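Local coordinates for interferon alpha/beta receptor 1 (Mus musculus, PDB 3WCY), which pairs with IFNAR2 to form the heterodimeric receptor for type I interferons, whose binding activates the JAK-STAT signalling cascade, at residues 144-149 with 171-176; 114-119 with 195-200. One frame throughout, in Å; residues are numbered along the deposited sequence.

Contact 1: 144-149 with 171-176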
# COMPACT_ATOMS: atom_id res chain seq x y z
N TRP A 144 -1.98 26.27 1.67
CA TRP A 144 -1.81 27.62 1.13
C TRP A 144 -1.41 28.54 2.28
O TRP A 144 -1.66 28.19 3.44
CB TRP A 144 -3.13 28.13 0.51
CG TRP A 144 -4.25 28.30 1.50
CD1 TRP A 144 -4.56 29.43 2.20
CD2 TRP A 144 -5.16 27.29 1.94
NE1 TRP A 144 -5.60 29.18 3.05
CE2 TRP A 144 -6.02 27.88 2.89
CE3 TRP A 144 -5.35 25.93 1.62
CZ2 TRP A 144 -7.05 27.18 3.52
CZ3 TRP A 144 -6.38 25.24 2.23
CH2 TRP A 144 -7.21 25.85 3.18
N GLN A 145 -0.84 29.72 1.98
CA GLN A 145 -0.51 30.68 3.03
C GLN A 145 -1.91 31.18 3.40
O GLN A 145 -2.87 30.92 2.67
CB GLN A 145 0.72 31.56 2.69
CG GLN A 145 0.69 32.25 1.34
CD GLN A 145 1.70 33.37 1.24
OE1 GLN A 145 2.91 33.17 1.39
NE2 GLN A 145 1.21 34.57 0.97
N LYS A 146 -2.02 31.86 4.58
CA LYS A 146 -3.24 32.39 5.21
C LYS A 146 -4.06 33.30 4.30
O LYS A 146 -5.28 33.14 4.23
CB LYS A 146 -2.89 33.10 6.53
CG LYS A 146 -4.07 33.17 7.50
CD LYS A 146 -4.10 34.48 8.28
CE LYS A 146 -5.34 34.64 9.13
NZ LYS A 146 -6.58 34.82 8.33
N SER A 147 -3.40 34.23 3.59
CA SER A 147 -4.07 35.19 2.71
C SER A 147 -4.27 34.76 1.26
O SER A 147 -5.17 35.29 0.61
CB SER A 147 -3.34 36.54 2.74
OG SER A 147 -3.36 37.11 4.04
N SER A 148 -3.44 33.82 0.76
CA SER A 148 -3.47 33.34 -0.63
C SER A 148 -4.75 32.59 -1.04
O SER A 148 -5.53 32.15 -0.19
CB SER A 148 -2.24 32.49 -0.93
OG SER A 148 -2.19 32.08 -2.29
N SER A 149 -4.96 32.46 -2.38
CA SER A 149 -6.10 31.77 -3.00
C SER A 149 -5.69 30.51 -3.80
O SER A 149 -6.56 29.69 -4.10
CB SER A 149 -6.89 32.74 -3.88
OG SER A 149 -7.68 33.62 -3.09
N THR A 171 2.88 31.53 7.71
CA THR A 171 1.71 30.88 8.30
C THR A 171 0.83 30.29 7.19
O THR A 171 0.27 31.04 6.39
CB THR A 171 0.99 31.78 9.33
OG1 THR A 171 -0.30 31.22 9.60
CG2 THR A 171 0.85 33.23 8.86
N TYR A 172 0.75 28.95 7.13
CA TYR A 172 -0.03 28.22 6.13
C TYR A 172 -1.29 27.60 6.75
O TYR A 172 -1.26 27.20 7.92
CB TYR A 172 0.79 27.09 5.49
CG TYR A 172 2.09 27.51 4.84
CD1 TYR A 172 2.16 27.75 3.47
CD2 TYR A 172 3.28 27.54 5.56
CE1 TYR A 172 3.36 28.08 2.84
CE2 TYR A 172 4.49 27.86 4.95
CZ TYR A 172 4.53 28.13 3.59
OH TYR A 172 5.73 28.44 2.99
N CYS A 173 -2.36 27.46 5.95
CA CYS A 173 -3.61 26.85 6.40
C CYS A 173 -3.87 25.54 5.65
O CYS A 173 -3.52 25.42 4.47
CB CYS A 173 -4.78 27.82 6.30
SG CYS A 173 -4.56 29.33 7.29
N LEU A 174 -4.41 24.53 6.37
CA LEU A 174 -4.62 23.16 5.89
C LEU A 174 -6.07 22.67 5.86
O LEU A 174 -6.90 23.11 6.65
CB LEU A 174 -3.78 22.18 6.75
CG LEU A 174 -2.27 22.03 6.50
CD1 LEU A 174 -1.96 21.48 5.15
CD2 LEU A 174 -1.46 23.28 6.87
N GLU A 175 -6.33 21.69 4.96
CA GLU A 175 -7.62 21.03 4.75
C GLU A 175 -7.37 19.58 4.29
O GLU A 175 -6.73 19.37 3.26
CB GLU A 175 -8.45 21.82 3.72
CG GLU A 175 -9.83 22.21 4.24
CD GLU A 175 -10.78 22.86 3.25
OE1 GLU A 175 -10.42 23.00 2.06
OE2 GLU A 175 -11.91 23.21 3.67
N VAL A 176 -7.85 18.60 5.07
CA VAL A 176 -7.67 17.16 4.79
C VAL A 176 -9.01 16.49 4.52
O VAL A 176 -9.93 16.57 5.33
CB VAL A 176 -6.87 16.43 5.90
CG1 VAL A 176 -6.66 14.96 5.57
CG2 VAL A 176 -5.53 17.11 6.17

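Contact 2: 114-119 with 195-200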
# COMPACT_ATOMS: atom_id res chain seq x y z
N LYS A 114 11.27 24.29 7.39
CA LYS A 114 10.84 24.19 6.00
C LYS A 114 9.76 23.12 5.79
O LYS A 114 9.50 22.72 4.65
CB LYS A 114 12.06 23.92 5.08
CG LYS A 114 13.21 24.93 5.22
CD LYS A 114 14.52 24.39 4.63
CE LYS A 114 15.69 25.33 4.82
NZ LYS A 114 16.18 25.35 6.23
N ALA A 115 9.12 22.66 6.88
CA ALA A 115 8.10 21.61 6.79
C ALA A 115 6.94 21.70 7.80
O ALA A 115 7.07 22.34 8.85
CB ALA A 115 8.75 20.23 6.89
N ILE A 116 5.82 21.04 7.44
CA ILE A 116 4.61 20.88 8.26
C ILE A 116 4.20 19.40 8.26
O ILE A 116 4.08 18.78 7.19
CB ILE A 116 3.46 21.86 7.87
CG1 ILE A 116 3.73 23.27 8.46
CG2 ILE A 116 2.08 21.35 8.34
CD1 ILE A 116 3.08 24.43 7.74
N LEU A 117 4.01 18.84 9.47
CA LEU A 117 3.59 17.47 9.70
C LEU A 117 2.07 17.46 9.91
O LEU A 117 1.57 18.13 10.82
CB LEU A 117 4.31 16.88 10.93
CG LEU A 117 5.82 16.69 10.82
CD1 LEU A 117 6.56 17.72 11.66
CD2 LEU A 117 6.23 15.29 11.22
N VAL A 118 1.34 16.73 9.05
CA VAL A 118 -0.12 16.61 9.12
C VAL A 118 -0.46 15.22 9.67
O VAL A 118 -0.33 14.21 8.96
CB VAL A 118 -0.82 16.91 7.77
CG1 VAL A 118 -2.32 16.70 7.87
CG2 VAL A 118 -0.52 18.33 7.30
N HIS A 119 -0.85 15.17 10.95
CA HIS A 119 -1.22 13.94 11.65
C HIS A 119 -2.70 13.68 11.43
O HIS A 119 -3.56 14.34 12.01
CB HIS A 119 -0.86 14.03 13.14
CG HIS A 119 0.58 14.39 13.40
ND1 HIS A 119 1.55 13.41 13.49
CD2 HIS A 119 1.16 15.60 13.55
CE1 HIS A 119 2.69 14.06 13.69
NE2 HIS A 119 2.50 15.38 13.74
N ILE A 195 -1.24 27.02 10.89
CA ILE A 195 -0.01 26.87 11.68
C ILE A 195 1.12 27.71 11.05
O ILE A 195 1.12 27.93 9.83
CB ILE A 195 0.38 25.36 11.84
CG1 ILE A 195 1.59 25.17 12.81
CG2 ILE A 195 0.61 24.68 10.48
CD1 ILE A 195 1.77 23.81 13.39
N SER A 196 2.06 28.19 11.87
CA SER A 196 3.20 28.95 11.39
C SER A 196 4.50 28.15 11.52
O SER A 196 4.67 27.43 12.51
CB SER A 196 3.30 30.29 12.11
OG SER A 196 3.79 31.29 11.24
N THR A 197 5.39 28.28 10.52
CA THR A 197 6.70 27.62 10.49
C THR A 197 7.70 28.38 11.38
O THR A 197 7.55 29.58 11.59
CB THR A 197 7.21 27.48 9.04
OG1 THR A 197 7.03 28.71 8.34
CG2 THR A 197 6.52 26.36 8.28
N THR A 198 8.71 27.67 11.94
CA THR A 198 9.75 28.25 12.80
C THR A 198 10.90 28.82 11.95
O THR A 198 10.95 28.54 10.75
CB THR A 198 10.28 27.20 13.80
OG1 THR A 198 10.76 26.06 13.09
CG2 THR A 198 9.26 26.79 14.84
N VAL A 199 11.83 29.60 12.56
CA VAL A 199 12.99 30.16 11.83
C VAL A 199 14.03 29.07 11.58
O VAL A 199 14.37 28.34 12.51
CB VAL A 199 13.65 31.42 12.46
CG1 VAL A 199 14.27 32.30 11.37
CG2 VAL A 199 12.66 32.23 13.30
N ALA A 200 14.54 28.99 10.33
CA ALA A 200 15.53 28.02 9.85
C ALA A 200 16.61 27.69 10.89
O ALA A 200 17.19 28.60 11.49
CB ALA A 200 16.17 28.51 8.56

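Contact 1: 144-149 with 171-176
The carbonyl oxygen of Trp-144 takes the amide of Cys-173 almost head-on, with N to O 2.7 Å and a C=O...N angle of 177°, and the CA-H of Tyr-172 adds a contact to the same oxygen. This pairing belongs to the antiparallel four-stranded sheet of a fibronectin type III domain. The return bond, Trp-144 N to Cys-173 O, is weak at 3.3 Å, whereas beyond Gln-145, where the strand ends, Lys-146 N still reaches Thr-171 O at 3.0 Å. Trp-144 lies across its partner strand: with chi1 at 65°, CG sits between the backbone N and the carbonyl carbon, and the indole is laid flat over Cys-173, whose carbonyl oxygen stands 3.4 Å above the ring plane, toward the rim. Cys-173 CB meets the ring at NE1 and CE2, while SG, in disulfide with Cys-194, approaches the five-membered ring obliquely. With an alanine here, the carbonyl and CB of Cys-173 would probably lose their cover and Lys-151 its cation-pi partner. Past the strand end, the aliphatic stem of Lys-146 lies beside the disulfide, CG 3.9 Å from Cys-173 SG.

Contact 2: 114-119 with 195-200
The segments holding Ile-116 and Ile-195 run in roughly opposed directions, 114-116 against 195-200 at 154°, with no hydrogen bond between them and their closest CA atoms, those of Lys-114 and Thr-197, 7.0 Å apart. Side chains, not backbone bonds, join the two segments. Ile-116 provides the bridge: its CG1 lies beside the backbone N, anti to the carbonyl carbon (chi1 -78°), and carries CD1 across to the other segment. There CD1 meets the CG2 methyl of Ile-195 at 3.7 Å, the two isoleucines lying alongside and pointing opposite ways. The same CD1 lies 4.0 Å from Thr-197 CG2, but that side chain comes in nearly perpendicular to Ile-116. Thr-197 is two-sided. Its methyl joins the apolar cluster and also approaches Ala-115 O, while its hydroxyl OG1 lies within hydrogen-bonding distance of the carbonyl oxygens of Leu-167 and Thr-170, which must share its one proton, and this probably fixes how the methyl is turned. Leu-166 and Tyr-172 extend the cluster around Ile-116. Toward the exposed end the contact thins to Lys-114 NZ beside Ala-200 CB, 3.9 Å apart. Side chains meeting between strands 116-121 and 193-196, which belong to different sheets, are characteristic of the fibronectin type III beta-sandwich, here the second such domain of this type II cytokine receptor.

How the contacts relate
Both contacts lie in the second fibronectin type III domain, their centres about 12 Å apart, and each is partly buried. They illustrate two ways in which a beta-sandwich is held together. Contact 1 works within one sheet, through backbone bonds overlaid by an aromatic ring laid over a half-cystine; contact 2 works between sheets, through aliphatic groups, with one buried hydroxyl satisfied elsewhere. Strands 171-179 and 193-196 are neighbours and join the two: Tyr-172 N probably bonds to Ile-195 O at 2.9 Å. The faces differ too, since Tyr-172 is directed into the core, whereas Trp-144 lies partly exposed on the outer side.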